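Local coordinates for protein organophosphorus hydrolase (Pseudomonas pseudoalcaligenes, PDB 4LE6) that probably hydrolyses organophosphate triesters, using a pair of zinc ions held in the alpha-beta/beta-alpha sandwich of the metallo-beta-lactamase superfamily, at residues G36-A41 with P296-G301; Q71-R76 with H252-A257; D98-I103 with E130-V135. All blocks are in the same frame, centred on the assembly; numbering follows the deposited sequence.

Overall arrangement
Interaction 1 lies nearest the middle of the chain and joins one beta sheet to the other through buried apolar side chains, without a hydrogen bond. Interaction 3 reaches the same sheet as the first segment of interaction 1, but works within it, pairing two parallel strands by backbone bonds and an aspartate carboxylate. On the far side of the chain's centre, interaction 2 packs two helical pieces, combining leucine contacts with a bridging water. Pro296 touches His252, so interactions 1 and 2 adjoin, whereas the centres of interactions 2 and 3 are about 35 Å apart. All three are largely buried, and each has residues within reach of the second subunit.

Interaction 1. Residues G36-A41 with P296-G301; sequences GYYRMA and PFPGLG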
loop_
_atom_site.group_PDB
_atom_site.type_symbol
_atom_site.label_atom_id
_atom_site.label_comp_id
_atom_site.label_asym_id
_atom_site.label_seq_id
_atom_site.Cartn_x
_atom_site.Cartn_y
_atom_site.Cartn_z
ATOM N N GLY A 36 1.698 10.944 4.927
ATOM C CA GLY A 36 2.284 10.318 3.758
ATOM C C GLY A 36 3.765 10.031 3.961
ATOM O O GLY A 36 4.627 10.535 3.232
ATOM N N TYR A 37 4.068 9.212 4.957
ATOM C CA TYR A 37 5.392 8.636 5.066
ATOM C C TYR A 37 5.328 7.157 5.345
ATOM O O TYR A 37 4.355 6.659 5.928
ATOM C CB TYR A 37 6.263 9.352 6.110
ATOM C CG TYR A 37 5.867 9.152 7.560
ATOM C CD1 TYR A 37 4.964 10.008 8.176
ATOM C CD2 TYR A 37 6.433 8.140 8.324
ATOM C CE1 TYR A 37 4.619 9.847 9.499
ATOM C CE2 TYR A 37 6.091 7.969 9.650
ATOM C CZ TYR A 37 5.179 8.814 10.228
ATOM O OH TYR A 37 4.838 8.646 11.550
ATOM N N TYR A 38 6.362 6.456 4.903
ATOM C CA TYR A 38 6.433 5.015 5.119
ATOM C C TYR A 38 7.871 4.556 5.344
ATOM O O TYR A 38 8.739 4.854 4.532
ATOM C CB TYR A 38 5.845 4.256 3.918
ATOM C CG TYR A 38 5.871 2.774 4.134
ATOM C CD1 TYR A 38 4.931 2.171 4.949
ATOM C CD2 TYR A 38 6.854 1.968 3.559
ATOM C CE1 TYR A 38 4.948 0.818 5.182
ATOM C CE2 TYR A 38 6.875 0.597 3.793
ATOM C CZ TYR A 38 5.906 0.032 4.613
ATOM O OH TYR A 38 5.852 -1.325 4.896
ATOM N N ARG A 39 8.104 3.804 6.424
ATOM C CA ARG A 39 9.449 3.361 6.796
ATOM C C ARG A 39 9.768 1.945 6.301
ATOM O O ARG A 39 8.939 1.041 6.417
ATOM C CB ARG A 39 9.590 3.378 8.311
ATOM C CG ARG A 39 11.009 3.615 8.793
ATOM C CD ARG A 39 11.298 5.097 8.912
ATOM N NE ARG A 39 10.524 5.694 9.991
ATOM C CZ ARG A 39 10.354 6.999 10.165
ATOM N NH1 ARG A 39 9.641 7.434 11.192
ATOM N NH2 ARG A 39 10.893 7.873 9.326
ATOM N N MET A 40 10.974 1.760 5.770
ATOM C CA MET A 40 11.451 0.438 5.389
ATOM C C MET A 40 12.932 0.284 5.696
ATOM O O MET A 40 13.736 1.184 5.435
ATOM C CB MET A 40 11.232 0.195 3.896
ATOM C CG MET A 40 11.398 -1.258 3.490
ATOM S SD MET A 40 11.329 -1.489 1.695
ATOM C CE MET A 40 12.962 -0.932 1.186
ATOM N N ALA A 41 13.312 -0.877 6.205
ATOM C CA ALA A 41 14.720 -1.152 6.430
ATOM C C ALA A 41 15.344 -1.608 5.119
ATOM O O ALA A 41 14.720 -2.303 4.330
ATOM C CB ALA A 41 14.894 -2.217 7.496
ATOM N N PRO A 296 2.508 4.120 -7.208
ATOM C CA PRO A 296 1.573 4.337 -6.098
ATOM C C PRO A 296 2.312 4.338 -4.771
ATOM O O PRO A 296 3.132 3.456 -4.518
ATOM C CB PRO A 296 0.611 3.163 -6.220
ATOM C CG PRO A 296 0.681 2.766 -7.665
ATOM C CD PRO A 296 2.118 2.953 -8.016
ATOM N N PHE A 297 2.086 5.375 -3.977
ATOM C CA PHE A 297 2.851 5.595 -2.756
ATOM C C PHE A 297 2.665 4.387 -1.849
ATOM O O PHE A 297 1.547 3.861 -1.769
ATOM C CB PHE A 297 2.331 6.859 -2.054
ATOM C CG PHE A 297 2.994 7.117 -0.762
ATOM C CD1 PHE A 297 4.206 7.779 -0.724
ATOM C CD2 PHE A 297 2.437 6.656 0.422
ATOM C CE1 PHE A 297 4.859 7.986 0.475
ATOM C CE2 PHE A 297 3.085 6.863 1.621
ATOM C CZ PHE A 297 4.302 7.531 1.643
ATOM N N PRO A 298 3.716 3.972 -1.120
ATOM C CA PRO A 298 5.067 4.517 -0.933
ATOM C C PRO A 298 6.023 4.340 -2.123
ATOM O O PRO A 298 7.161 4.794 -2.068
ATOM C CB PRO A 298 5.586 3.742 0.284
ATOM C CG PRO A 298 4.875 2.468 0.246
ATOM C CD PRO A 298 3.499 2.778 -0.281
ATOM N N GLY A 299 5.576 3.687 -3.181
ATOM C CA GLY A 299 6.390 3.557 -4.377
ATOM C C GLY A 299 7.519 2.555 -4.234
ATOM O O GLY A 299 8.460 2.550 -5.031
ATOM N N LEU A 300 7.419 1.702 -3.221
ATOM C CA LEU A 300 8.454 0.717 -2.914
ATOM C C LEU A 300 8.005 -0.684 -3.315
ATOM O O LEU A 300 6.862 -1.062 -3.080
ATOM C CB LEU A 300 8.762 0.728 -1.428
ATOM C CG LEU A 300 9.439 1.997 -0.929
ATOM C CD1 LEU A 300 9.378 2.050 0.592
ATOM C CD2 LEU A 300 10.877 2.035 -1.427
ATOM N N GLY A 301 8.902 -1.465 -3.906
ATOM C CA GLY A 301 8.550 -2.806 -4.309
ATOM C C GLY A 301 9.578 -3.419 -5.225
ATOM O O GLY A 301 10.699 -2.931 -5.301
#
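Tyr38 and Pro298 bring the two backbones closest, with their CA atoms 6.2 Å apart, and the chains then diverge until Met40 CA and Leu300 CA stand 8.8 Å apart, with no hydrogen bond across. Side chains fill the gap. The CB of Tyr38 rests on the CB of Pro298 at 3.7 Å, and Pro298 CG lies near CD2 of the Tyr38 ring. Further along, Leu300 CD1 comes to the edge of the Tyr38 ring, near its plane, 3.9 Å from CD2. The other neighbour of that methyl is Met40 SD, at 4.2 Å, so one leucine branch serves two residues, two apart in strand 37-42, that point to the same side. This is the sandwich principle in miniature: strand 37-42 borders one sheet, strand 300-305 belongs to the other, and the inward-facing side chains of both meet between them. Phe297, in the loop before strand 300-305, reaches the start of the opposite segment by extending its ring away from its own backbone N (chi1 177°), which puts CZ 3.4 Å from Gly36 O. The cis peptide ahead of Pro298 accompanies a local fold in which Pro298 CB sits over the centre of one face of the Phe297 ring. Tyr51 meets this ring edge-to-face, and Phe317 of the second subunit also touches it. The Tyr38 hydroxyl is hydrogen-bonded to Ser318 N.

Interaction 2. Residues Q71-R76 with H252-A257; sequences QSLLAR and HAVQFA
Leu73 and Leu74 of helix 67-76 pack against Ala253, Val254 and Ala257, an example of a regular helix set beside a short, weakly bonded helical turn, here at about 252-255, just past strand 240-246 and the zinc ligand Asp247 of the metallo-beta-lactamase fold. The apolar contacts are divided between the two leucines. In Leu73, CG lies beside the backbone N (chi1 -72°), and the fork beyond it straddles two partners: CD1 meets Val254 CG1 at 4.1 Å, the side chains crossing at about a right angle, while CD2 approaches Ala257 CB at 4.2 Å. Leu74 uses one branch, its CD2 lying 4.1 Å from Val254 CG2 and a little farther from Ala253 CB. Val254 thus turns a different methyl to each leucine. Elsewhere, Leu73 also touches Ile65 and Leu74 touches Ser81, so loops flank the leucine pair.

Polar and apolar groups meet where Leu73 CB lies 3.7 Å from Ala253 O. No direct hydrogen bond joins the segments; the same carbonyl is instead linked to the helix through a water. This water donates to Leu73 O and also to Ala253 O, linking the two backbones with both of its hydrogens. The carbonyl O of Arg76 also accepts a hydrogen bond from Arg304 NH1 of the second subunit. The water's third partner is Arg76 NH1, 2.9 Å away, with the water oxygen at the guanidinium edge and in its plane.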
loop_
_atom_site.group_PDB
_atom_site.type_symbol
_atom_site.label_atom_id
_atom_site.label_comp_id
_atom_site.label_asym_id
_atom_site.label_seq_id
_atom_site.Cartn_x
_atom_site.Cartn_y
_atom_site.Cartn_z
ATOM N N GLN A 71 -7.164 1.707 -22.324
ATOM C CA GLN A 71 -8.306 1.654 -21.406
ATOM C C GLN A 71 -8.452 0.291 -20.743
ATOM O O GLN A 71 -8.803 0.206 -19.562
ATOM C CB GLN A 71 -9.611 2.012 -22.125
ATOM C CG GLN A 71 -9.712 3.483 -22.508
ATOM C CD GLN A 71 -9.611 4.408 -21.303
ATOM O OE1 GLN A 71 -10.137 4.107 -20.230
ATOM N NE2 GLN A 71 -8.928 5.534 -21.474
ATOM N N SER A 72 -8.234 -0.774 -21.512
ATOM C CA SER A 72 -8.232 -2.122 -20.939
ATOM C C SER A 72 -7.165 -2.246 -19.851
ATOM O O SER A 72 -7.438 -2.746 -18.753
ATOM C CB SER A 72 -7.988 -3.169 -22.022
ATOM O OG SER A 72 -9.052 -3.164 -22.959
ATOM N N LEU A 73 -5.951 -1.798 -20.150
ATOM C CA LEU A 73 -4.891 -1.839 -19.134
ATOM C C LEU A 73 -5.243 -1.041 -17.877
ATOM O O LEU A 73 -4.958 -1.471 -16.752
ATOM C CB LEU A 73 -3.580 -1.330 -19.710
ATOM C CG LEU A 73 -2.914 -2.293 -20.701
ATOM C CD1 LEU A 73 -1.841 -1.542 -21.469
ATOM C CD2 LEU A 73 -2.318 -3.491 -19.975
ATOM N N LEU A 74 -5.832 0.133 -18.056
ATOM C CA LEU A 74 -6.257 0.922 -16.898
ATOM C C LEU A 74 -7.375 0.246 -16.102
ATOM O O LEU A 74 -7.326 0.200 -14.876
ATOM C CB LEU A 74 -6.711 2.306 -17.352
ATOM C CG LEU A 74 -5.591 3.166 -17.931
ATOM C CD1 LEU A 74 -6.178 4.447 -18.507
ATOM C CD2 LEU A 74 -4.527 3.490 -16.885
ATOM N N ALA A 75 -8.383 -0.270 -16.800
ATOM C CA ALA A 75 -9.491 -0.947 -16.144
ATOM C C ALA A 75 -9.009 -2.187 -15.383
ATOM O O ALA A 75 -9.478 -2.474 -14.286
ATOM C CB ALA A 75 -10.562 -1.329 -17.164
ATOM N N ARG A 76 -8.072 -2.919 -15.975
ATOM C CA ARG A 76 -7.465 -4.075 -15.322
ATOM C C ARG A 76 -6.904 -3.775 -13.923
ATOM O O ARG A 76 -6.917 -4.623 -13.028
ATOM C CB ARG A 76 -6.331 -4.565 -16.223
ATOM C CG ARG A 76 -5.543 -5.721 -15.693
ATOM C CD ARG A 76 -4.680 -6.335 -16.811
ATOM N NE ARG A 76 -3.834 -7.382 -16.266
ATOM C CZ ARG A 76 -2.678 -7.157 -15.648
ATOM N NH1 ARG A 76 -2.207 -5.920 -15.529
ATOM N NH2 ARG A 76 -1.984 -8.176 -15.161
ATOM N N HIS A 252 2.092 2.815 -13.722
ATOM C CA HIS A 252 2.403 1.439 -13.352
ATOM C C HIS A 252 1.444 0.454 -14.030
ATOM O O HIS A 252 1.784 -0.715 -14.219
ATOM C CB HIS A 252 2.290 1.268 -11.844
ATOM C CG HIS A 252 0.875 1.253 -11.364
ATOM N ND1 HIS A 252 0.136 2.405 -11.212
ATOM C CD2 HIS A 252 0.046 0.230 -11.058
ATOM C CE1 HIS A 252 -1.082 2.094 -10.806
ATOM N NE2 HIS A 252 -1.164 0.779 -10.706
ATOM N N ALA A 253 0.256 0.918 -14.402
ATOM C CA ALA A 253 -0.756 0.017 -14.949
ATOM C C ALA A 253 -0.513 -0.266 -16.410
ATOM O O ALA A 253 -1.081 -1.205 -16.948
ATOM C CB ALA A 253 -2.157 0.582 -14.767
ATOM N N VAL A 254 0.338 0.533 -17.050
ATOM C CA VAL A 254 0.548 0.425 -18.495
ATOM C C VAL A 254 1.980 0.049 -18.846
ATOM O O VAL A 254 2.195 -0.815 -19.691
ATOM C CB VAL A 254 0.209 1.753 -19.202
ATOM C CG1 VAL A 254 0.530 1.702 -20.691
ATOM C CG2 VAL A 254 -1.237 2.117 -18.993
ATOM N N GLN A 255 2.951 0.701 -18.206
ATOM C CA GLN A 255 4.328 0.682 -18.689
ATOM C C GLN A 255 5.196 -0.445 -18.123
ATOM O O GLN A 255 6.309 -0.650 -18.590
ATOM C CB GLN A 255 4.997 2.034 -18.422
ATOM C CG GLN A 255 4.391 3.189 -19.230
ATOM C CD GLN A 255 5.065 4.516 -18.932
ATOM O OE1 GLN A 255 4.909 5.063 -17.848
ATOM N NE2 GLN A 255 5.838 5.021 -19.880
ATOM N N PHE A 256 4.716 -1.154 -17.105
ATOM C CA PHE A 256 5.336 -2.422 -16.745
ATOM C C PHE A 256 4.923 -3.452 -17.780
ATOM O O PHE A 256 5.780 -4.093 -18.406
ATOM C CB PHE A 256 4.934 -2.857 -15.342
ATOM C CG PHE A 256 5.673 -2.126 -14.246
ATOM C CD1 PHE A 256 6.959 -2.496 -13.899
ATOM C CD2 PHE A 256 5.074 -1.086 -13.554
ATOM C CE1 PHE A 256 7.642 -1.832 -12.874
ATOM C CE2 PHE A 256 5.750 -0.421 -12.536
ATOM C CZ PHE A 256 7.034 -0.792 -12.198
ATOM N N ALA A 257 3.617 -3.587 -18.003
ATOM C CA ALA A 257 3.133 -4.547 -18.999
ATOM C C ALA A 257 3.616 -4.202 -20.417
ATOM O O ALA A 257 3.940 -5.092 -21.205
ATOM C CB ALA A 257 1.621 -4.630 -18.964
HETATM O O HOH W 1 -2.786 -3.241 -16.347
#

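Interaction 3. Residues D98-I103 with E130-V135; sequences DNLVLI and EQVDTV
Asp133 grips the start of the opposite strand with both carboxylate oxygens. Its OD2 accepts from Leu100 N at 2.7 Å, met on the syn side, while OD1 takes Asn99 ND2 at 2.9 Å. OD1 lies close to the plane of the Asn99 amide, yet ND2 reaches it from above the carboxylate plane, the two flat groups being turned 52° apart. Asp133 CG stands between its own backbone N and carbonyl carbon (chi1 67°), a torsion that brings the carboxylate back over the neighbouring strand. Backbone bonds continue the join: Leu100 O receives Asp133 N at 3.2 Å and, more weakly, Thr134 N, before Leu102 N binds Thr134 O at 2.9 Å in a nearly straight bond (172°). Val101 with Thr134 and Leu102 with Val135 are the parallel bridges. At the first of these, Val101 CA also meets Thr134 O in a CA-H...O contact.

Apolar groups flank this polar seam. Leu100 CD2 lies 3.7 Å from Gln131 CB, and Leu102 CB rests 3.9 Å from Val132 CG1. On the other face of the sheet, the Val101 and Thr134 side chains run side by side.

In the second shell, Thr134 OG1 donates to Asp133 OD1 at 2.7 Å, from the face of the carboxylate opposite Asn99 ND2, and Thr96 OG1 binds Asn99 N. Helix 118-124 lies between the paired strands in sequence, making a beta-alpha-beta crossover. Beyond strand 134-136 the chain reaches the zinc ligands His139, His141, Asp143 and His144.

With Asn99 ND2 and Thr134 OG1 on opposite faces of OD1 and Leu100 N on OD2, the donors probably offset the carbonyl Leu100 O close to OD2, favour the ionised carboxylate and would limit its rotation where the parallel pairing begins.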
loop_
_atom_site.group_PDB
_atom_site.type_symbol
_atom_site.label_atom_id
_atom_site.label_comp_id
_atom_site.label_asym_id
_atom_site.label_seq_id
_atom_site.Cartn_x
_atom_site.Cartn_y
_atom_site.Cartn_z
ATOM N N ASP A 98 25.882 7.312 7.742
ATOM C CA ASP A 98 26.873 8.320 7.389
ATOM C C ASP A 98 26.232 9.626 6.948
ATOM O O ASP A 98 26.769 10.696 7.193
ATOM C CB ASP A 98 27.786 7.822 6.261
ATOM C CG ASP A 98 28.662 6.670 6.690
ATOM O OD1 ASP A 98 29.549 6.890 7.538
ATOM O OD2 ASP A 98 28.459 5.545 6.187
ATOM N N ASN A 99 25.110 9.524 6.251
ATOM C CA ASN A 99 24.425 10.682 5.702
ATOM C C ASN A 99 22.909 10.577 5.832
ATOM O O ASN A 99 22.338 9.477 5.811
ATOM C CB ASN A 99 24.750 10.828 4.217
ATOM C CG ASN A 99 26.228 11.039 3.958
ATOM O OD1 ASN A 99 26.978 10.081 3.732
ATOM N ND2 ASN A 99 26.661 12.296 3.989
ATOM N N LEU A 100 22.253 11.727 5.929
ATOM C CA LEU A 100 20.813 11.784 5.720
ATOM C C LEU A 100 20.605 12.378 4.336
ATOM O O LEU A 100 20.947 13.536 4.081
ATOM C CB LEU A 100 20.108 12.609 6.795
ATOM C CG LEU A 100 18.577 12.594 6.707
ATOM C CD1 LEU A 100 17.984 11.203 7.003
ATOM C CD2 LEU A 100 17.998 13.615 7.653
ATOM N N VAL A 101 20.061 11.562 3.439
ATOM C CA VAL A 101 20.018 11.891 2.025
ATOM C C VAL A 101 18.588 11.943 1.534
ATOM O O VAL A 101 17.834 10.984 1.687
ATOM C CB VAL A 101 20.782 10.829 1.181
ATOM C CG1 VAL A 101 20.776 11.209 -0.297
ATOM C CG2 VAL A 101 22.206 10.679 1.675
ATOM N N LEU A 102 18.222 13.048 0.902
ATOM C CA LEU A 102 16.894 13.169 0.325
ATOM C C LEU A 102 17.004 13.066 -1.202
ATOM O O LEU A 102 17.799 13.778 -1.808
ATOM C CB LEU A 102 16.279 14.507 0.751
ATOM C CG LEU A 102 14.918 14.830 0.147
ATOM C CD1 LEU A 102 13.884 13.789 0.576
ATOM C CD2 LEU A 102 14.487 16.243 0.548
ATOM N N ILE A 103 16.228 12.177 -1.820
ATOM C CA ILE A 103 16.174 12.067 -3.274
ATOM C C ILE A 103 14.841 12.635 -3.769
ATOM O O ILE A 103 13.772 12.103 -3.431
ATOM C CB ILE A 103 16.309 10.608 -3.746
ATOM C CG1 ILE A 103 17.549 9.952 -3.128
ATOM C CG2 ILE A 103 16.414 10.550 -5.255
ATOM C CD1 ILE A 103 17.304 9.234 -1.813
ATOM N N GLU A 130 16.484 20.762 8.319
ATOM C CA GLU A 130 17.831 21.196 8.678
ATOM C C GLU A 130 18.803 20.026 8.816
ATOM O O GLU A 130 20.013 20.223 8.765
ATOM C CB GLU A 130 17.814 21.989 9.987
ATOM C CG GLU A 130 17.130 23.343 9.874
ATOM C CD GLU A 130 15.602 23.250 9.863
ATOM O OE1 GLU A 130 15.032 22.178 10.197
ATOM O OE2 GLU A 130 14.967 24.265 9.516
ATOM N N GLN A 131 18.278 18.814 8.990
ATOM C CA GLN A 131 19.126 17.624 9.158
ATOM C C GLN A 131 19.592 17.014 7.834
ATOM O O GLN A 131 20.505 16.183 7.806
ATOM C CB GLN A 131 18.380 16.544 9.956
ATOM C CG GLN A 131 18.047 16.938 11.403
ATOM C CD GLN A 131 17.178 15.892 12.104
ATOM O OE1 GLN A 131 16.185 15.429 11.551
ATOM N NE2 GLN A 131 17.580 15.485 13.293
ATOM N N VAL A 132 18.953 17.387 6.738
ATOM C CA VAL A 132 19.289 16.781 5.464
ATOM C C VAL A 132 20.625 17.361 5.004
ATOM O O VAL A 132 20.732 18.571 4.827
ATOM C CB VAL A 132 18.184 17.043 4.437
ATOM C CG1 VAL A 132 18.604 16.550 3.042
ATOM C CG2 VAL A 132 16.901 16.365 4.883
ATOM N N ASP A 133 21.645 16.511 4.851
ATOM C CA ASP A 133 22.983 16.978 4.464
ATOM C C ASP A 133 23.245 16.828 2.962
ATOM O O ASP A 133 24.167 17.431 2.420
ATOM C CB ASP A 133 24.083 16.255 5.266
ATOM C CG ASP A 133 24.180 14.775 4.922
ATOM O OD1 ASP A 133 24.718 14.436 3.849
ATOM O OD2 ASP A 133 23.722 13.939 5.724
ATOM N N THR A 134 22.420 16.043 2.284
ATOM C CA THR A 134 22.544 15.857 0.846
ATOM C C THR A 134 21.160 15.755 0.212
ATOM O O THR A 134 20.285 15.072 0.747
ATOM C CB THR A 134 23.277 14.556 0.495
ATOM O OG1 THR A 134 24.524 14.489 1.188
ATOM C CG2 THR A 134 23.541 14.480 -1.003
ATOM N N VAL A 135 20.974 16.441 -0.915
ATOM C CA VAL A 135 19.790 16.266 -1.751
ATOM C C VAL A 135 20.251 15.796 -3.132
ATOM O O VAL A 135 21.094 16.447 -3.745
ATOM C CB VAL A 135 18.981 17.567 -1.896
ATOM C CG1 VAL A 135 17.805 17.369 -2.861
ATOM C CG2 VAL A 135 18.458 18.036 -0.534
#